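Side-chain contacts in MATE family efflux transporter (Vibrio cholerae, PDB 6IDP), which probably exports drugs and other foreign compounds across the bacterial membrane as a multidrug transporter of the MATE family, in a proton-dependent conformational cycle: residues M58-I61 / G62-G66; I69-T72 / A73-R77. All coordinates share one frame; numbering follows the deposited sequence.

Contact 1: M58-I61 / G62-G66; sequences MVII and GIQVG. With OLC ((2R)-2,3-dihydroxypropyl (9Z)-octadec-9-enoate), chain B.
Q64 folds back along the helix toward I61, one turn earlier, and the two side chains run side by side in the same direction. Its first torsion sets this course: chi1 of 78° places CG between the backbone N and the carbonyl carbon. CB of Q64 lies 3.7 Å from O of I60, and CG comes down to 3.4 Å from O of I61. The chain then runs straight on to CD, which packs against the CD1 methyl of I61. At the tip the two ends of the amide meet different neighbours: OE1 lies 3.5 Å from CD1 of I61, while NE2 faces the bound monoolein, 3.3 Å from its acyl carbon C15. Hydrocarbon thus meets both ends of the amide, and the same lipid chain passes CD1 of I61 at C12 and CG2 of V65 at C8. On the lipid side of the turn I61 also touches V65, CG2 to CG2 at 4.0 Å, the two side chains slanting across each other. Farther round, V59 and I63 lie alongside, CG1 against CD1. Regular helical bonds run beneath, among them V65 N to O of I61 at 2.9 Å. Within the bundle, Q64 packs on A145, Y148 and F149 of helix 124-156, I60 faces I105 and L109 of helix 84-111, and I63 meets M241 of helix 226-259.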
loop_
_atom_site.group_PDB
_atom_site.type_symbol
_atom_site.label_atom_id
_atom_site.label_comp_id
_atom_site.label_asym_id
_atom_site.label_seq_id
_atom_site.Cartn_x
_atom_site.Cartn_y
_atom_site.Cartn_z
ATOM N N MET A 58 -1.455 -10.980 -1.220
ATOM C CA MET A 58 -1.883 -9.964 -0.266
ATOM C C MET A 58 -1.212 -10.166 1.085
ATOM O O MET A 58 -0.837 -9.200 1.754
ATOM C CB MET A 58 -3.401 -9.983 -0.092
ATOM C CG MET A 58 -4.184 -9.534 -1.311
ATOM S SD MET A 58 -5.904 -9.201 -0.884
ATOM C CE MET A 58 -6.326 -10.702 -0.004
ATOM N N VAL A 59 -1.065 -11.428 1.476
ATOM C CA VAL A 59 -0.412 -11.778 2.730
ATOM C C VAL A 59 1.054 -11.350 2.734
ATOM O O VAL A 59 1.523 -10.739 3.694
ATOM C CB VAL A 59 -0.514 -13.290 3.003
ATOM C CG1 VAL A 59 0.455 -13.708 4.100
ATOM C CG2 VAL A 59 -1.942 -13.662 3.373
ATOM N N ILE A 60 1.769 -11.665 1.658
ATOM C CA ILE A 60 3.171 -11.281 1.542
ATOM C C ILE A 60 3.314 -9.763 1.520
ATOM O O ILE A 60 4.185 -9.203 2.186
ATOM C CB ILE A 60 3.828 -11.858 0.271
ATOM C CG1 ILE A 60 3.610 -13.369 0.189
ATOM C CG2 ILE A 60 5.315 -11.523 0.241
ATOM C CD1 ILE A 60 4.135 -14.127 1.381
ATOM N N ILE A 61 2.452 -9.106 0.751
ATOM C CA ILE A 61 2.481 -7.653 0.645
ATOM C C ILE A 61 2.169 -7.012 1.995
ATOM O O ILE A 61 2.852 -6.078 2.415
ATOM C CB ILE A 61 1.488 -7.144 -0.418
ATOM C CG1 ILE A 61 1.893 -7.655 -1.802
ATOM C CG2 ILE A 61 1.438 -5.623 -0.420
ATOM C CD1 ILE A 61 3.315 -7.311 -2.188
ATOM N N GLY A 62 1.149 -7.530 2.676
ATOM C CA GLY A 62 0.792 -7.047 3.998
ATOM C C GLY A 62 1.933 -7.172 4.992
ATOM O O GLY A 62 2.098 -6.331 5.876
ATOM N N ILE A 63 2.730 -8.223 4.839
ATOM C CA ILE A 63 3.859 -8.463 5.726
ATOM C C ILE A 63 5.014 -7.504 5.436
ATOM O O ILE A 63 5.565 -6.895 6.354
ATOM C CB ILE A 63 4.347 -9.921 5.615
ATOM C CG1 ILE A 63 3.383 -10.853 6.354
ATOM C CG2 ILE A 63 5.754 -10.068 6.173
ATOM C CD1 ILE A 63 3.677 -12.325 6.160
ATOM N N GLN A 64 5.365 -7.353 4.163
ATOM C CA GLN A 64 6.491 -6.505 3.790
ATOM C C GLN A 64 6.178 -5.023 4.014
ATOM O O GLN A 64 7.076 -4.238 4.321
ATOM C CB GLN A 64 6.903 -6.754 2.332
ATOM C CG GLN A 64 6.016 -6.107 1.282
ATOM C CD GLN A 64 6.439 -6.466 -0.130
ATOM O OE1 GLN A 64 6.427 -7.635 -0.516
ATOM N NE2 GLN A 64 6.816 -5.461 -0.906
ATOM N N VAL A 65 4.911 -4.643 3.871
ATOM C CA VAL A 65 4.514 -3.261 4.119
ATOM C C VAL A 65 4.589 -2.967 5.616
ATOM O O VAL A 65 5.091 -1.919 6.023
ATOM C CB VAL A 65 3.097 -2.964 3.585
ATOM C CG1 VAL A 65 2.574 -1.651 4.147
ATOM C CG2 VAL A 65 3.115 -2.908 2.065
ATOM N N GLY A 66 4.109 -3.907 6.426
ATOM C CA GLY A 66 4.204 -3.802 7.871
ATOM C C GLY A 66 5.625 -3.594 8.371
ATOM O O GLY A 66 5.854 -2.806 9.289
HETATM C C18 OLC B . 9.360 -2.506 -6.265
HETATM C C10 OLC B . 3.353 -1.693 -2.681
HETATM C C9 OLC B . 2.966 -0.538 -2.102
HETATM C C17 OLC B . 8.757 -2.927 -4.942
HETATM C C11 OLC B . 4.131 -2.722 -1.892
HETATM C C8 OLC B . 3.306 -0.256 -0.656
HETATM C C16 OLC B . 8.460 -4.411 -4.969
HETATM C C12 OLC B . 4.604 -3.826 -2.813
HETATM C C15 OLC B . 7.254 -4.717 -4.105
HETATM C C13 OLC B . 5.278 -3.221 -4.026
HETATM C C14 OLC B . 5.986 -4.300 -4.818
#

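Contact 2: I69-T72 / A73-R77; sequences IATT and AVISR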
loop_
_atom_site.group_PDB
_atom_site.type_symbol
_atom_site.label_atom_id
_atom_site.label_comp_id
_atom_site.label_asym_id
_atom_site.label_seq_id
_atom_site.Cartn_x
_atom_site.Cartn_y
_atom_site.Cartn_z
ATOM N N ILE A 69 6.820 -0.025 7.229
ATOM C CA ILE A 69 6.286 0.995 8.124
ATOM C C ILE A 69 7.111 1.072 9.419
ATOM O O ILE A 69 7.440 2.161 9.886
ATOM C CB ILE A 69 4.798 0.720 8.450
ATOM C CG1 ILE A 69 3.937 0.895 7.192
ATOM C CG2 ILE A 69 4.302 1.633 9.561
ATOM C CD1 ILE A 69 2.464 0.563 7.389
ATOM N N ALA A 70 7.463 -0.084 9.980
ATOM C CA ALA A 70 8.270 -0.133 11.200
ATOM C C ALA A 70 9.678 0.401 10.955
ATOM O O ALA A 70 10.230 1.134 11.778
ATOM C CB ALA A 70 8.337 -1.556 11.739
ATOM N N THR A 71 10.249 0.012 9.821
ATOM C CA THR A 71 11.578 0.449 9.420
ATOM C C THR A 71 11.671 1.967 9.322
ATOM O O THR A 71 12.599 2.576 9.845
ATOM C CB THR A 71 11.972 -0.166 8.066
ATOM O OG1 THR A 71 11.924 -1.594 8.161
ATOM C CG2 THR A 71 13.372 0.271 7.662
ATOM N N THR A 72 10.698 2.572 8.653
ATOM C CA THR A 72 10.706 4.012 8.430
ATOM C C THR A 72 10.557 4.782 9.739
ATOM O O THR A 72 11.285 5.740 9.986
ATOM C CB THR A 72 9.587 4.431 7.452
ATOM O OG1 THR A 72 9.946 4.030 6.124
ATOM C CG2 THR A 72 9.390 5.932 7.474
ATOM N N ALA A 73 9.628 4.345 10.583
ATOM C CA ALA A 73 9.354 5.030 11.840
ATOM C C ALA A 73 10.526 4.963 12.826
ATOM O O ALA A 73 10.889 5.968 13.434
ATOM C CB ALA A 73 8.100 4.457 12.483
ATOM N N VAL A 74 11.115 3.785 12.984
ATOM C CA VAL A 74 12.153 3.606 13.992
ATOM C C VAL A 74 13.490 4.193 13.542
ATOM O O VAL A 74 14.175 4.856 14.322
ATOM C CB VAL A 74 12.333 2.121 14.352
ATOM C CG1 VAL A 74 13.455 1.948 15.365
ATOM C CG2 VAL A 74 11.033 1.559 14.906
ATOM N N ILE A 75 13.853 3.968 12.284
ATOM C CA ILE A 75 15.133 4.450 11.780
ATOM C C ILE A 75 15.170 5.973 11.621
ATOM O O ILE A 75 16.161 6.604 11.990
ATOM C CB ILE A 75 15.492 3.782 10.436
ATOM C CG1 ILE A 75 15.746 2.289 10.654
ATOM C CG2 ILE A 75 16.719 4.434 9.815
ATOM C CD1 ILE A 75 16.332 1.581 9.455
ATOM N N SER A 76 14.099 6.568 11.098
ATOM C CA SER A 76 14.085 8.019 10.899
ATOM C C SER A 76 14.130 8.755 12.237
ATOM O O SER A 76 14.794 9.783 12.362
ATOM C CB SER A 76 12.862 8.461 10.085
ATOM O OG SER A 76 11.648 8.216 10.773
ATOM N N ARG A 77 13.438 8.220 13.236
ATOM C CA ARG A 77 13.470 8.806 14.571
ATOM C C ARG A 77 14.872 8.723 15.168
ATOM O O ARG A 77 15.351 9.681 15.773
ATOM C CB ARG A 77 12.460 8.118 15.493
ATOM C CG ARG A 77 12.379 8.743 16.871
ATOM C CD ARG A 77 11.217 8.181 17.662
ATOM N NE ARG A 77 11.115 8.799 18.979
ATOM C CZ ARG A 77 10.069 8.664 19.788
ATOM N NH1 ARG A 77 9.027 7.933 19.414
ATOM N NH2 ARG A 77 10.062 9.263 20.970
#
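A serine turned back on its own helix marks this buried stretch of the transmembrane helix 54-80: S76 hydrogen-bonds through its hydroxyl to the carbonyl of T72, four residues earlier. OG of S76 donates to O of T72 over 2.6 Å, a short bond, and the backbone N of S76 reaches the same oxygen at 3.1 Å. Two donors from one residue therefore grip a single carbonyl, the amide from above its plane, 36° out of it, the hydroxyl tilted from it by less. A chi1 of 65° swings OG between N and the carbonyl carbon of S76, back over the preceding turn. This is the familiar intrahelical serine bond, in which a buried hydroxyl finds an acceptor within its own helix. T71 achieves the same with its own OG1, which bonds to O of L67 one turn earlier; the methyl CG2 is left for I75, whose CD1 lies 3.7 Å away as the two side chains run alongside each other. CG1 of I75 also passes 3.3 Å from O of T71, the oxygen that takes the backbone N of I75. On another flank CG2 of V74 sits 3.3 Å from O of A70. Around the turn, T72 packs on P291 and P292 of helix 281-299, V74 on L233 of helix 226-259, and I75 on L90 of helix 84-111.

In the fold
Coming from the N terminus, the chain passes helices 5-39 and 44-51 before entering helix 54-80, which carries both contacts. Contact 1 comes first and contact 2 follows after a gap of two residues, their centres about 16 Å apart. Each closes no more than helical turns, and they stand in series, neither nesting nor crossing. The centre of contact 1 lies about 9 Å from the centre of the chain, that of contact 2 about 16 Å. Helices 84-111, 124-156 and 226-259 border both, so the same neighbours are met at two levels. Contact 1 has lipid against one side, whereas contact 2 is more buried and adds helix 281-299.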